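Local atomic coordinates of extracellular ligand-binding receptor (Rhodopseudomonas palustris, PDB entry 4F06), a protein that binds p-hydroxybenzoic acid, an aromatic product of lignin breakdown, as the solute-binding component of an ABC transporter, probably presenting it for uptake. Residues Q65-K70 with Q74-L79; A87-L92 with P114-T119; K132-K137 with T157-T162; K169-V174 with S193-I198; Y253-S258 with K265-L270. All blocks are in the same frame, centred on the assembly; numbering follows the deposited sequence.

Contact 1 (Q65-K70 with Q74-L79); sequences QELIVK and QYLAGL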
# COMPACT_ATOMS: atom_id res chain seq x y z
N GLN A 65 -4.39 -4.98 21.70
CA GLN A 65 -5.02 -5.53 22.90
C GLN A 65 -5.65 -4.41 23.73
O GLN A 65 -6.74 -4.61 24.26
CB GLN A 65 -4.00 -6.31 23.73
CG GLN A 65 -3.61 -7.58 23.02
CD GLN A 65 -2.49 -8.35 23.66
OE1 GLN A 65 -1.63 -7.76 24.34
NE2 GLN A 65 -2.51 -9.68 23.48
N GLU A 66 -5.00 -3.25 23.86
CA GLU A 66 -5.62 -2.14 24.60
C GLU A 66 -6.89 -1.67 23.91
O GLU A 66 -7.90 -1.33 24.55
CB GLU A 66 -4.63 -0.96 24.72
CG GLU A 66 -5.19 0.25 25.49
CD GLU A 66 -5.88 1.43 24.69
OE1 GLU A 66 -5.91 1.56 23.45
OE2 GLU A 66 -6.44 2.35 25.34
N LEU A 67 -6.86 -1.58 22.58
CA LEU A 67 -8.07 -1.14 21.86
C LEU A 67 -9.23 -2.15 22.07
O LEU A 67 -10.37 -1.76 22.27
CB LEU A 67 -7.79 -0.99 20.37
CG LEU A 67 -6.97 0.26 20.02
CD1 LEU A 67 -6.27 0.09 18.66
CD2 LEU A 67 -7.87 1.48 20.09
N ILE A 68 -8.91 -3.46 22.04
CA ILE A 68 -9.93 -4.49 22.24
C ILE A 68 -10.48 -4.43 23.67
O ILE A 68 -11.71 -4.48 23.87
CB ILE A 68 -9.32 -5.89 21.95
CG1 ILE A 68 -9.09 -6.06 20.43
CG2 ILE A 68 -10.22 -7.04 22.43
CD1 ILE A 68 -8.13 -7.17 20.05
N VAL A 69 -9.59 -4.31 24.67
CA VAL A 69 -10.03 -4.40 26.07
C VAL A 69 -10.57 -3.08 26.64
O VAL A 69 -11.63 -3.05 27.27
CB VAL A 69 -8.88 -4.94 26.95
CG1 VAL A 69 -9.24 -4.85 28.42
CG2 VAL A 69 -8.56 -6.38 26.57
N LYS A 70 -9.83 -1.99 26.42
CA LYS A 70 -10.19 -0.73 27.07
C LYS A 70 -11.19 0.06 26.23
O LYS A 70 -12.12 0.63 26.76
CB LYS A 70 -8.93 0.07 27.41
CG LYS A 70 -7.95 -0.72 28.28
CD LYS A 70 -8.58 -1.10 29.62
CE LYS A 70 -7.54 -1.30 30.71
NZ LYS A 70 -6.46 -2.19 30.24
N GLN A 74 -15.05 -3.02 18.09
CA GLN A 74 -15.58 -4.15 17.34
C GLN A 74 -14.73 -4.52 16.14
O GLN A 74 -14.84 -5.64 15.60
CB GLN A 74 -17.02 -3.92 16.90
CG GLN A 74 -18.03 -3.99 18.01
CD GLN A 74 -19.44 -4.09 17.45
OE1 GLN A 74 -19.62 -4.59 16.35
NE2 GLN A 74 -20.42 -3.66 18.19
N TYR A 75 -13.88 -3.57 15.66
CA TYR A 75 -13.07 -3.74 14.45
C TYR A 75 -11.73 -3.08 14.70
O TYR A 75 -11.67 -2.06 15.39
CB TYR A 75 -13.73 -3.05 13.23
CG TYR A 75 -15.10 -3.64 12.93
CD1 TYR A 75 -15.22 -4.82 12.17
CD2 TYR A 75 -16.23 -3.11 13.53
CE1 TYR A 75 -16.46 -5.43 12.01
CE2 TYR A 75 -17.47 -3.69 13.36
CZ TYR A 75 -17.58 -4.86 12.63
OH TYR A 75 -18.79 -5.54 12.47
N LEU A 76 -10.70 -3.67 14.10
CA LEU A 76 -9.36 -3.04 14.05
C LEU A 76 -9.06 -2.71 12.57
O LEU A 76 -9.65 -3.30 11.64
CB LEU A 76 -8.27 -4.00 14.58
CG LEU A 76 -8.29 -4.17 16.10
CD1 LEU A 76 -7.53 -5.43 16.49
CD2 LEU A 76 -7.66 -2.94 16.75
N ALA A 77 -8.15 -1.77 12.36
CA ALA A 77 -7.83 -1.36 11.00
C ALA A 77 -6.47 -0.71 10.98
O ALA A 77 -5.97 -0.24 12.01
CB ALA A 77 -8.85 -0.35 10.46
N GLY A 78 -5.87 -0.67 9.79
CA GLY A 78 -4.65 0.12 9.59
C GLY A 78 -3.49 -0.78 9.26
O GLY A 78 -3.59 -1.65 8.37
N LEU A 79 -2.41 -0.60 10.03
CA LEU A 79 -1.19 -1.44 10.01
C LEU A 79 -0.34 -1.12 8.79
O LEU A 79 -0.48 -1.73 7.71
CB LEU A 79 -1.46 -2.95 10.18
CG LEU A 79 -2.03 -3.41 11.54
CD1 LEU A 79 -1.02 -3.10 12.66
CD2 LEU A 79 -3.42 -2.89 11.85

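Contact 2 (A87-L92 with P114-T119); sequences AVAPLL and PYIVRT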
# COMPACT_ATOMS: atom_id res chain seq x y z
N ALA A 87 1.95 -9.40 13.92
CA ALA A 87 1.85 -9.52 15.38
C ALA A 87 0.40 -9.48 15.85
O ALA A 87 0.05 -10.14 16.83
CB ALA A 87 2.65 -8.39 16.03
N VAL A 88 -0.44 -8.73 15.15
CA VAL A 88 -1.84 -8.56 15.57
C VAL A 88 -2.72 -9.72 15.06
O VAL A 88 -3.64 -10.15 15.75
CB VAL A 88 -2.38 -7.19 15.08
CG1 VAL A 88 -3.86 -7.06 15.39
CG2 VAL A 88 -1.59 -6.08 15.75
N ALA A 89 -2.40 -10.25 13.87
CA ALA A 89 -3.24 -11.27 13.21
C ALA A 89 -3.69 -12.44 14.12
O ALA A 89 -4.87 -12.79 14.10
CB ALA A 89 -2.51 -11.80 11.99
N PRO A 90 -2.76 -13.06 14.89
CA PRO A 90 -3.16 -14.28 15.65
C PRO A 90 -4.15 -13.93 16.79
O PRO A 90 -4.76 -14.85 17.34
CB PRO A 90 -1.81 -14.92 16.12
CG PRO A 90 -0.82 -13.83 15.97
CD PRO A 90 -1.30 -12.83 14.98
N LEU A 91 -4.37 -12.65 17.16
CA LEU A 91 -5.26 -12.22 18.28
C LEU A 91 -6.71 -12.26 17.86
O LEU A 91 -7.61 -12.31 18.69
CB LEU A 91 -4.93 -10.72 18.77
CG LEU A 91 -3.50 -10.39 19.12
CD1 LEU A 91 -3.48 -8.93 19.42
CD2 LEU A 91 -3.12 -11.20 20.34
N LEU A 92 -6.93 -12.07 16.57
CA LEU A 92 -8.24 -11.57 16.10
C LEU A 92 -9.37 -12.57 16.29
O LEU A 92 -10.47 -12.18 16.69
CB LEU A 92 -8.17 -11.20 14.62
CG LEU A 92 -7.11 -10.15 14.25
CD1 LEU A 92 -7.00 -10.07 12.73
CD2 LEU A 92 -7.43 -8.80 14.91
N PRO A 114 -8.81 -15.86 9.73
CA PRO A 114 -10.00 -15.82 8.87
C PRO A 114 -10.66 -14.43 8.88
O PRO A 114 -11.48 -14.15 8.02
CB PRO A 114 -10.96 -16.84 9.51
CG PRO A 114 -10.53 -16.88 10.97
CD PRO A 114 -9.00 -16.76 10.90
N TYR A 115 -10.27 -13.57 9.82
CA TYR A 115 -10.99 -12.30 10.03
C TYR A 115 -10.21 -11.09 9.53
O TYR A 115 -10.49 -9.98 9.94
CB TYR A 115 -11.37 -12.12 11.51
CG TYR A 115 -12.30 -13.16 12.09
CD1 TYR A 115 -13.17 -13.93 11.31
CD2 TYR A 115 -12.32 -13.34 13.47
CE1 TYR A 115 -14.02 -14.88 11.89
CE2 TYR A 115 -13.20 -14.22 14.05
CZ TYR A 115 -14.02 -15.01 13.27
OH TYR A 115 -14.91 -15.88 13.87
N ILE A 116 -9.27 -11.30 8.62
CA ILE A 116 -8.57 -10.19 7.99
C ILE A 116 -9.15 -9.96 6.58
O ILE A 116 -9.40 -10.91 5.81
CB ILE A 116 -7.06 -10.53 7.84
CG1 ILE A 116 -6.42 -10.51 9.20
CG2 ILE A 116 -6.39 -9.52 6.90
CD1 ILE A 116 -5.02 -11.07 9.22
N VAL A 117 -9.37 -8.68 6.25
CA VAL A 117 -9.62 -8.29 4.86
C VAL A 117 -8.70 -7.14 4.53
O VAL A 117 -8.43 -6.33 5.41
CB VAL A 117 -11.12 -7.97 4.63
CG1 VAL A 117 -11.59 -6.82 5.53
CG2 VAL A 117 -11.45 -7.71 3.15
N ARG A 118 -8.18 -7.08 3.30
CA ARG A 118 -7.16 -6.08 2.98
C ARG A 118 -7.64 -5.19 1.84
O ARG A 118 -8.03 -5.69 0.78
CB ARG A 118 -5.83 -6.78 2.62
CG ARG A 118 -4.76 -5.81 2.14
CD ARG A 118 -3.35 -6.37 2.30
NE ARG A 118 -3.25 -7.74 1.77
CZ ARG A 118 -2.21 -8.55 2.07
NH1 ARG A 118 -1.20 -8.06 2.83
NH2 ARG A 118 -2.19 -9.80 1.62
N THR A 119 -7.56 -3.85 2.05
CA THR A 119 -8.01 -2.88 1.03
C THR A 119 -6.82 -2.10 0.47
O THR A 119 -7.05 -1.10 -0.25
CB THR A 119 -9.05 -1.89 1.62
OG1 THR A 119 -8.46 -1.28 2.77
CG2 THR A 119 -10.33 -2.62 2.02

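Contact 3 (K132-K137 with T157-T162); sequences KVAKQK and TAFKKT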
# COMPACT_ATOMS: atom_id res chain seq x y z
N LYS A 132 6.51 -7.53 -16.23
CA LYS A 132 5.98 -7.54 -17.60
C LYS A 132 6.37 -6.27 -18.35
O LYS A 132 6.86 -6.32 -19.49
CB LYS A 132 4.44 -7.68 -17.53
CG LYS A 132 3.98 -9.12 -17.21
CD LYS A 132 2.46 -9.32 -17.16
CE LYS A 132 2.08 -10.80 -17.29
NZ LYS A 132 0.71 -11.05 -17.84
N VAL A 133 6.25 -5.13 -17.70
CA VAL A 133 6.61 -3.86 -18.34
C VAL A 133 8.12 -3.79 -18.58
O VAL A 133 8.58 -3.31 -19.61
CB VAL A 133 6.14 -2.64 -17.53
CG1 VAL A 133 6.67 -1.34 -18.17
CG2 VAL A 133 4.63 -2.59 -17.47
N ALA A 134 8.90 -4.32 -17.64
CA ALA A 134 10.36 -4.29 -17.81
C ALA A 134 10.75 -4.99 -19.13
O ALA A 134 11.57 -4.46 -19.91
CB ALA A 134 11.05 -4.92 -16.60
N LYS A 135 10.12 -6.14 -19.39
CA LYS A 135 10.40 -6.85 -20.61
C LYS A 135 9.91 -6.02 -21.82
O LYS A 135 10.61 -5.91 -22.82
CB LYS A 135 9.70 -8.21 -20.56
CG LYS A 135 9.85 -9.03 -21.82
CD LYS A 135 11.27 -9.52 -21.88
CE LYS A 135 11.58 -10.11 -23.24
NZ LYS A 135 12.96 -10.62 -23.24
N GLN A 136 8.70 -5.46 -21.73
CA GLN A 136 8.11 -4.70 -22.86
C GLN A 136 9.00 -3.49 -23.18
O GLN A 136 9.08 -3.12 -24.36
CB GLN A 136 6.68 -4.23 -22.53
CG GLN A 136 5.61 -5.33 -22.48
CD GLN A 136 5.31 -5.91 -23.85
OE1 GLN A 136 6.01 -5.64 -24.79
NE2 GLN A 136 4.29 -6.69 -23.95
N LYS A 137 9.66 -2.92 -22.16
CA LYS A 137 10.52 -1.75 -22.34
C LYS A 137 11.93 -2.10 -22.80
O LYS A 137 12.78 -1.23 -22.94
CB LYS A 137 10.60 -0.87 -21.06
CG LYS A 137 9.28 -0.26 -20.56
CD LYS A 137 8.70 0.77 -21.50
CE LYS A 137 8.93 2.17 -20.96
NZ LYS A 137 8.73 3.19 -22.03
N THR A 157 11.01 -12.03 -5.10
CA THR A 157 10.58 -13.36 -5.61
C THR A 157 9.65 -13.17 -6.81
O THR A 157 9.82 -13.80 -7.86
CB THR A 157 9.87 -14.11 -4.48
OG1 THR A 157 10.80 -14.28 -3.41
CG2 THR A 157 9.40 -15.45 -5.00
N ALA A 158 8.69 -12.24 -6.68
CA ALA A 158 7.74 -12.00 -7.76
C ALA A 158 8.44 -11.50 -9.02
O ALA A 158 8.14 -11.94 -10.16
CB ALA A 158 6.70 -10.97 -7.32
N PHE A 159 9.37 -10.55 -8.85
CA PHE A 159 10.05 -10.01 -10.03
C PHE A 159 10.94 -11.07 -10.68
O PHE A 159 10.91 -11.23 -11.92
CB PHE A 159 10.89 -8.76 -9.68
CG PHE A 159 11.31 -8.02 -10.90
CD1 PHE A 159 12.44 -8.39 -11.62
CD2 PHE A 159 10.53 -6.97 -11.37
CE1 PHE A 159 12.80 -7.72 -12.79
CE2 PHE A 159 10.90 -6.26 -12.51
CZ PHE A 159 12.02 -6.66 -13.24
N LYS A 160 11.75 -11.78 -9.89
CA LYS A 160 12.62 -12.84 -10.48
C LYS A 160 11.77 -13.82 -11.24
O LYS A 160 12.11 -14.13 -12.41
CB LYS A 160 13.33 -13.62 -9.37
CG LYS A 160 14.54 -12.94 -8.82
CD LYS A 160 15.14 -13.82 -7.71
CE LYS A 160 16.45 -13.24 -7.19
NZ LYS A 160 17.06 -14.20 -6.22
N LYS A 161 10.70 -14.35 -10.64
CA LYS A 161 9.95 -15.42 -11.29
C LYS A 161 9.32 -14.93 -12.59
O LYS A 161 9.35 -15.62 -13.63
CB LYS A 161 8.88 -15.97 -10.34
CG LYS A 161 9.43 -16.85 -9.24
CD LYS A 161 8.38 -17.52 -8.38
CE LYS A 161 9.05 -18.38 -7.32
NZ LYS A 161 7.98 -19.10 -6.57
N THR A 162 8.77 -13.72 -12.56
CA THR A 162 8.01 -13.23 -13.74
C THR A 162 8.97 -12.79 -14.84
O THR A 162 8.80 -13.16 -16.00
CB THR A 162 7.10 -12.05 -13.32
OG1 THR A 162 6.28 -12.44 -12.21
CG2 THR A 162 6.23 -11.56 -14.46

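Contact 4 (K169-V174 with S193-I198); sequences KVVEAV and SGADMI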
# COMPACT_ATOMS: atom_id res chain seq x y z
N LYS A 169 17.09 -11.63 -17.51
CA LYS A 169 18.13 -12.07 -16.58
C LYS A 169 18.16 -11.11 -15.40
O LYS A 169 18.11 -9.90 -15.56
CB LYS A 169 19.48 -12.03 -17.30
CG LYS A 169 19.62 -13.00 -18.48
CD LYS A 169 20.96 -12.83 -19.18
CE LYS A 169 21.17 -13.82 -20.32
NZ LYS A 169 22.60 -13.87 -20.73
N VAL A 170 18.24 -11.69 -14.20
CA VAL A 170 18.48 -10.92 -12.97
C VAL A 170 19.95 -11.10 -12.65
O VAL A 170 20.38 -12.23 -12.34
CB VAL A 170 17.57 -11.37 -11.84
CG1 VAL A 170 17.96 -10.66 -10.53
CG2 VAL A 170 16.12 -11.04 -12.19
N VAL A 171 20.73 -10.01 -12.73
CA VAL A 171 22.17 -10.11 -12.61
C VAL A 171 22.66 -9.78 -11.23
O VAL A 171 23.81 -10.03 -10.92
CB VAL A 171 22.92 -9.26 -13.67
CG1 VAL A 171 22.63 -9.84 -15.05
CG2 VAL A 171 22.57 -7.79 -13.53
N GLU A 172 21.80 -9.22 -10.39
CA GLU A 172 22.17 -8.84 -9.03
C GLU A 172 20.88 -8.76 -8.21
O GLU A 172 19.84 -8.33 -8.74
CB GLU A 172 22.83 -7.45 -9.04
CG GLU A 172 23.49 -7.15 -7.69
CD GLU A 172 24.11 -5.79 -7.64
OE1 GLU A 172 23.76 -4.95 -8.51
OE2 GLU A 172 24.93 -5.56 -6.71
N ALA A 173 20.93 -9.20 -6.96
CA ALA A 173 19.77 -9.07 -6.09
C ALA A 173 20.31 -8.71 -4.72
O ALA A 173 21.04 -9.52 -4.11
CB ALA A 173 18.97 -10.36 -6.03
N VAL A 174 19.95 -7.52 -4.23
CA VAL A 174 20.47 -6.98 -2.99
C VAL A 174 19.30 -6.82 -2.01
O VAL A 174 18.29 -6.20 -2.36
CB VAL A 174 21.15 -5.62 -3.23
CG1 VAL A 174 21.67 -5.03 -1.93
CG2 VAL A 174 22.29 -5.79 -4.24
N SER A 193 27.46 -4.06 -11.87
CA SER A 193 26.73 -5.25 -12.32
C SER A 193 26.49 -5.23 -13.82
O SER A 193 26.24 -6.27 -14.41
CB SER A 193 25.38 -5.37 -11.60
OG SER A 193 24.43 -4.47 -12.17
N GLY A 194 26.53 -4.04 -14.42
CA GLY A 194 26.22 -3.87 -15.84
C GLY A 194 24.73 -3.93 -16.17
O GLY A 194 24.35 -3.92 -17.34
N ALA A 195 23.86 -4.00 -15.14
CA ALA A 195 22.41 -4.01 -15.35
C ALA A 195 21.99 -2.78 -16.13
O ALA A 195 22.54 -1.67 -15.96
CB ALA A 195 21.70 -4.03 -13.98
N ASP A 196 20.99 -2.96 -16.99
CA ASP A 196 20.42 -1.83 -17.74
C ASP A 196 19.18 -1.24 -17.06
O ASP A 196 18.73 -0.19 -17.47
CB ASP A 196 20.13 -2.23 -19.19
CG ASP A 196 19.32 -3.49 -19.29
OD1 ASP A 196 18.09 -3.41 -19.18
OD2 ASP A 196 19.90 -4.59 -19.52
N MSE A 197 18.64 -1.92 -16.04
CA MSE A 197 17.48 -1.45 -15.33
C MSE A 197 17.60 -1.95 -13.88
O MSE A 197 18.13 -3.05 -13.62
CB MSE A 197 16.18 -1.98 -15.97
CG MSE A 197 14.89 -1.53 -15.28
SE MSE A 197 13.31 -2.13 -16.19
CE MSE A 197 13.46 -0.96 -17.74
N ILE A 198 17.10 -1.14 -12.95
CA ILE A 198 16.93 -1.53 -11.54
C ILE A 198 15.46 -1.77 -11.30
O ILE A 198 14.62 -1.01 -11.82
CB ILE A 198 17.36 -0.34 -10.65
CG1 ILE A 198 18.87 -0.09 -10.78
CG2 ILE A 198 17.02 -0.59 -9.19
CD1 ILE A 198 19.25 1.31 -10.30

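Contact 5 (Y253-S258 with K265-L270); sequences YHYAVS and KAFLAL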
# COMPACT_ATOMS: atom_id res chain seq x y z
N TYR A 253 1.57 0.60 -9.81
CA TYR A 253 0.84 0.77 -8.57
C TYR A 253 -0.64 0.80 -8.83
O TYR A 253 -1.11 1.12 -9.95
CB TYR A 253 1.21 2.07 -7.87
CG TYR A 253 1.37 2.03 -6.35
CD1 TYR A 253 1.97 0.92 -5.70
CD2 TYR A 253 1.06 3.15 -5.56
CE1 TYR A 253 2.24 0.93 -4.33
CE2 TYR A 253 1.38 3.20 -4.20
CZ TYR A 253 1.96 2.10 -3.60
OH TYR A 253 2.26 2.17 -2.25
N HIS A 254 -1.39 0.52 -7.78
CA HIS A 254 -2.85 0.44 -7.81
C HIS A 254 -3.55 1.80 -7.64
O HIS A 254 -4.75 1.89 -7.84
CB HIS A 254 -3.32 -0.53 -6.70
CG HIS A 254 -2.83 -0.07 -5.38
ND1 HIS A 254 -1.49 -0.02 -5.06
CD2 HIS A 254 -3.52 0.50 -4.33
CE1 HIS A 254 -1.35 0.57 -3.86
NE2 HIS A 254 -2.58 0.88 -3.39
N TYR A 255 -2.82 2.84 -7.25
CA TYR A 255 -3.44 4.14 -7.05
C TYR A 255 -2.47 5.24 -7.41
O TYR A 255 -1.32 5.23 -6.97
CB TYR A 255 -3.93 4.35 -5.58
CG TYR A 255 -4.61 5.70 -5.40
CD1 TYR A 255 -5.81 5.97 -6.06
CD2 TYR A 255 -4.02 6.74 -4.65
CE1 TYR A 255 -6.43 7.22 -5.95
CE2 TYR A 255 -4.68 7.98 -4.52
CZ TYR A 255 -5.84 8.22 -5.21
OH TYR A 255 -6.44 9.46 -5.11
N ALA A 256 -3.00 6.25 -8.12
CA ALA A 256 -2.31 7.53 -8.33
C ALA A 256 -3.27 8.65 -7.98
O ALA A 256 -4.45 8.59 -8.34
CB ALA A 256 -1.83 7.71 -9.78
N VAL A 257 -2.77 9.69 -7.32
CA VAL A 257 -3.60 10.85 -6.99
C VAL A 257 -4.15 11.46 -8.29
O VAL A 257 -5.27 12.00 -8.31
CB VAL A 257 -2.79 11.88 -6.20
CG1 VAL A 257 -3.57 13.17 -5.98
CG2 VAL A 257 -2.38 11.26 -4.86
N SER A 258 -3.40 11.33 -9.38
CA SER A 258 -3.81 11.86 -10.69
C SER A 258 -4.84 10.97 -11.40
O SER A 258 -5.27 11.30 -12.52
CB SER A 258 -2.61 11.97 -11.59
OG SER A 258 -2.16 10.67 -11.95
N LYS A 265 -12.05 12.14 -8.60
CA LYS A 265 -12.24 13.59 -8.44
C LYS A 265 -13.11 13.88 -7.22
O LYS A 265 -12.83 14.81 -6.44
CB LYS A 265 -12.87 14.14 -9.72
CG LYS A 265 -11.92 14.09 -10.91
CD LYS A 265 -12.65 14.51 -12.19
CE LYS A 265 -11.74 14.88 -13.35
NZ LYS A 265 -11.01 13.67 -13.66
N ALA A 266 -14.15 13.07 -7.01
CA ALA A 266 -15.00 13.26 -5.86
C ALA A 266 -14.24 12.98 -4.55
O ALA A 266 -14.38 13.71 -3.58
CB ALA A 266 -16.22 12.34 -5.98
N PHE A 267 -13.42 11.94 -4.54
CA PHE A 267 -12.61 11.59 -3.36
C PHE A 267 -11.65 12.71 -3.03
O PHE A 267 -11.53 13.06 -1.85
CB PHE A 267 -11.83 10.32 -3.72
CG PHE A 267 -10.80 9.86 -2.69
CD1 PHE A 267 -11.18 9.58 -1.36
CD2 PHE A 267 -9.48 9.65 -3.08
CE1 PHE A 267 -10.25 9.13 -0.43
CE2 PHE A 267 -8.56 9.18 -2.16
CZ PHE A 267 -8.92 8.94 -0.84
N LEU A 268 -10.97 13.31 -4.02
CA LEU A 268 -10.06 14.40 -3.72
C LEU A 268 -10.82 15.59 -3.14
O LEU A 268 -10.35 16.25 -2.20
CB LEU A 268 -9.32 14.79 -5.00
CG LEU A 268 -8.36 13.70 -5.54
CD1 LEU A 268 -7.67 14.19 -6.80
CD2 LEU A 268 -7.32 13.20 -4.52
N ALA A 269 -12.01 15.88 -3.67
CA ALA A 269 -12.82 16.96 -3.09
C ALA A 269 -13.19 16.66 -1.64
O ALA A 269 -13.19 17.56 -0.78
CB ALA A 269 -14.07 17.17 -3.96
N LEU A 270 -13.54 15.40 -1.36
CA LEU A 270 -13.91 15.00 0.01
C LEU A 270 -12.69 15.09 0.93
O LEU A 270 -12.83 15.47 2.09
CB LEU A 270 -14.49 13.59 0.02
CG LEU A 270 -15.89 13.50 -0.61
CD1 LEU A 270 -16.25 12.03 -0.93
CD2 LEU A 270 -16.95 14.14 0.30

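Contact 1 (Q65-K70 with Q74-L79)
The CA atoms of Leu-67 and Leu-76 lie 8.1 Å apart where the C-terminal part of helix 57-69 runs against strand 75-78, after a connection of only a few residues. The isobutyl group of Leu-76 carries the strand side of the contact, and its two methyls divide the work. CD2 of Leu-76 approaches CD1 of Leu-67 to 3.8 Å, with Leu-67 CB only a little farther at 4.1 Å. The other branch turns to the next helix residue, where Leu-76 CD1 lies 4.0 Å from Ile-68 CD1. Leu-76 meets Ile-68 at about a right angle and Leu-67 at a slant, so one forked end is shared by two consecutive helical side chains. Ile-68 reaches the strand through its longer branch: CG1 anti to the carbonyl carbon (chi1 -72°) and an extended chi2 bring CD1 to Leu-76. Leu-67 also touches Ile-11 and Val-48 of the neighbouring strands. Strand 43-51, helix 57-69 and strand 75-78 form a beta-alpha-beta crossover, with strand 5-12 between the two parallel strands in the sheet. Between the side chains of the two segments the chemistry is wholly apolar, implying cohesion by shape and burial of hydrocarbon; directed polar bonds lie at the margins, in the backbone bond of Leu-67 with Val-73 and the salt bridge of Glu-66 with Arg-50.

Contact 2 (A87-L92 with P114-T119)
Leu-92 and Ile-116 meet at about a right angle, the CD1 methyl of Leu-92 touching the CG1 methylene of Ile-116 at 3.6 Å. The same isoleucine branch runs on to a second partner: its CD1 comes within 3.8 Å of Ala-89 CB. Ile-116 thus sends its longer arm from strand 116-118 towards both residues. Tyr-115 takes a different approach, presenting its edge. The carbonyl O of Leu-92 lies in the plane of the phenol ring, 3.9 Å from Tyr-115 CD2, while Pro-114 CG covers the rim of one ring face. The phenol hydroxyl is hydrogen-bonded to Asp-309, which fixes the far end of the ring. Strand 116-118 is an outermost strand of its sheet; Met-99 of the adjacent strand 99-101 packs against both Leu-92 and Ile-116. Hydrocarbon interlocking therefore does most of the joining, and the one polar atom in these contacts, a backbone carbonyl, faces the weakly positive C-H rim of an aromatic ring.

Contact 3 (K132-K137 with T157-T162)
Phe-159 meets Ala-134 edge-on: the CB methyl of Ala-134 sits near the plane of the phenyl ring, 3.9 Å from CZ at its tip. The ring also stacks with Phe-199, and it meets Phe-163 with the two planes inclined at about 35°. Val-142 and Ile-144 of strand 141-147 touch it as well. A first torsion that sets CG trans to the backbone N (chi1 -166°) lets the ring leave helix 150-165 on the side where helix 123-136 runs past, and a small alanine there accepts its tip. One turn further on, Thr-162 faces the same helix. Its hydroxyl donates to the carbonyl O of Ala-158 over 2.8 Å, and the amide N of Thr-162 reaches that oxygen at 3.1 Å from the other face of the carbonyl plane, so two donors grip a single acceptor. The hydroxyl is thereby turned back into its own helix. Helices 123-136 and 150-165 flank strand 141-147 in sequence, and their packing beside it, with Phe-159 reaching both helix 123-136 and the sheet strand, is the alternating alpha/beta architecture of a lobe in the leucine-binding protein family.

Contact 4 (K169-V174 with S193-I198)
Ser-193 OG, which lies beside Val-171 CG2, is gripped by two backbone groups at the end of helix 184-193. It accepts from Ala-195 N over 3.1 Å in a nearly straight bond (163°), forming an ST turn, and it is also hydrogen-bonded to Ile-190 O about one turn back in the helix. The turn closes around Gly-194, whose positive phi takes the chain out of the helix. Strand 169-176 packs across this corner. Val-171 sets its CG2 methyl against both ends of the turn, 4.0 Å from Ser-193 OG and 3.9 Å from Ala-195 CB. Glu-172 approaches the same serine from further along the strand: its chain is extended beyond CG, and OE1 comes within 3.5 Å of Ser-193 CB. The carboxylate thus rides on the methylene of the serine, while its other oxygen, OE2, forms a long, weak ion pair with Arg-189. Ala-195 and Glu-172 both also lie on Ala-143 of strand 141-147, the strand between 169-176 and 197-201 in the sheet. The two bonds of the hydroxyl keep it within the helix-to-strand turn, and strand 169-176 meets Ser-193 by van der Waals contact through Val-171 CG2 and Glu-172 OE1.

Contact 5 (Y253-S258 with K265-L270)
Tyr-255 reaches helix 262-273 with the far end of its side chain. CB points toward the helix, CG continues outward trans to the backbone N (chi1 -178°), and the inner ring carbons serve to span the gap. Contact begins at CZ, 4.2 Å from Phe-267 CE2. At the tip, OH lies in the plane of the Phe-267 ring, meeting its edge at CE2 (3.6 Å) and CD2 (3.7 Å), and the two side chains cross at a slant. The same oxygen has the CD2 methyl of Leu-268 at 3.9 Å. Its polar need is met by Asn-264, one residue before 265-270 on the same helix, which bonds the hydroxyl through OD1. Asn-264 also uses its ND2 to hold the carbonyl O of Val-257, so one side-chain amide ties the loop 253-258 at two places. Leu-268 adds apolar contact: its CD1 lies 3.6 Å from Val-257 O, and its CD2 lies 4.0 Å from Val-257 CG1. Two hydrogen bonds from Asn-264 thus lie beside the contacts of Phe-267 and Leu-268. The loop leaves strand 250-253, which pairs antiparallel with strand 336-348, and Tyr-255 also rests on Val-286 of helix 283-301. Phe-267 turns to that helix too, in an edge-to-face pairing with Tyr-289, while Leu-270 on helix 262-273 packs onto helix 19-36.

Overall arrangement
The five contacts follow one another along the chain, and two pairs of them sort by sheet. Contacts 1 and 2, centres about 11 Å apart, reach the sheet that includes strands 75-78 and 116-118, and touch where Leu-76 packs on Leu-92 and Val-88. Contacts 3 and 4, centres about 12 Å apart, belong with the sheet of strands 169-176 and 197-201 and meet through Ala-134 and the selenium of Met-197. The centres of contacts 1 and 4 are about 43 Å apart, on opposite sides of the chain's centre. Contact 5 follows strand 250-253 of the second sheet, its centre about 26 Å from that of contact 2. This is consistent with two alpha/beta lobes holding solute between them, as in this family.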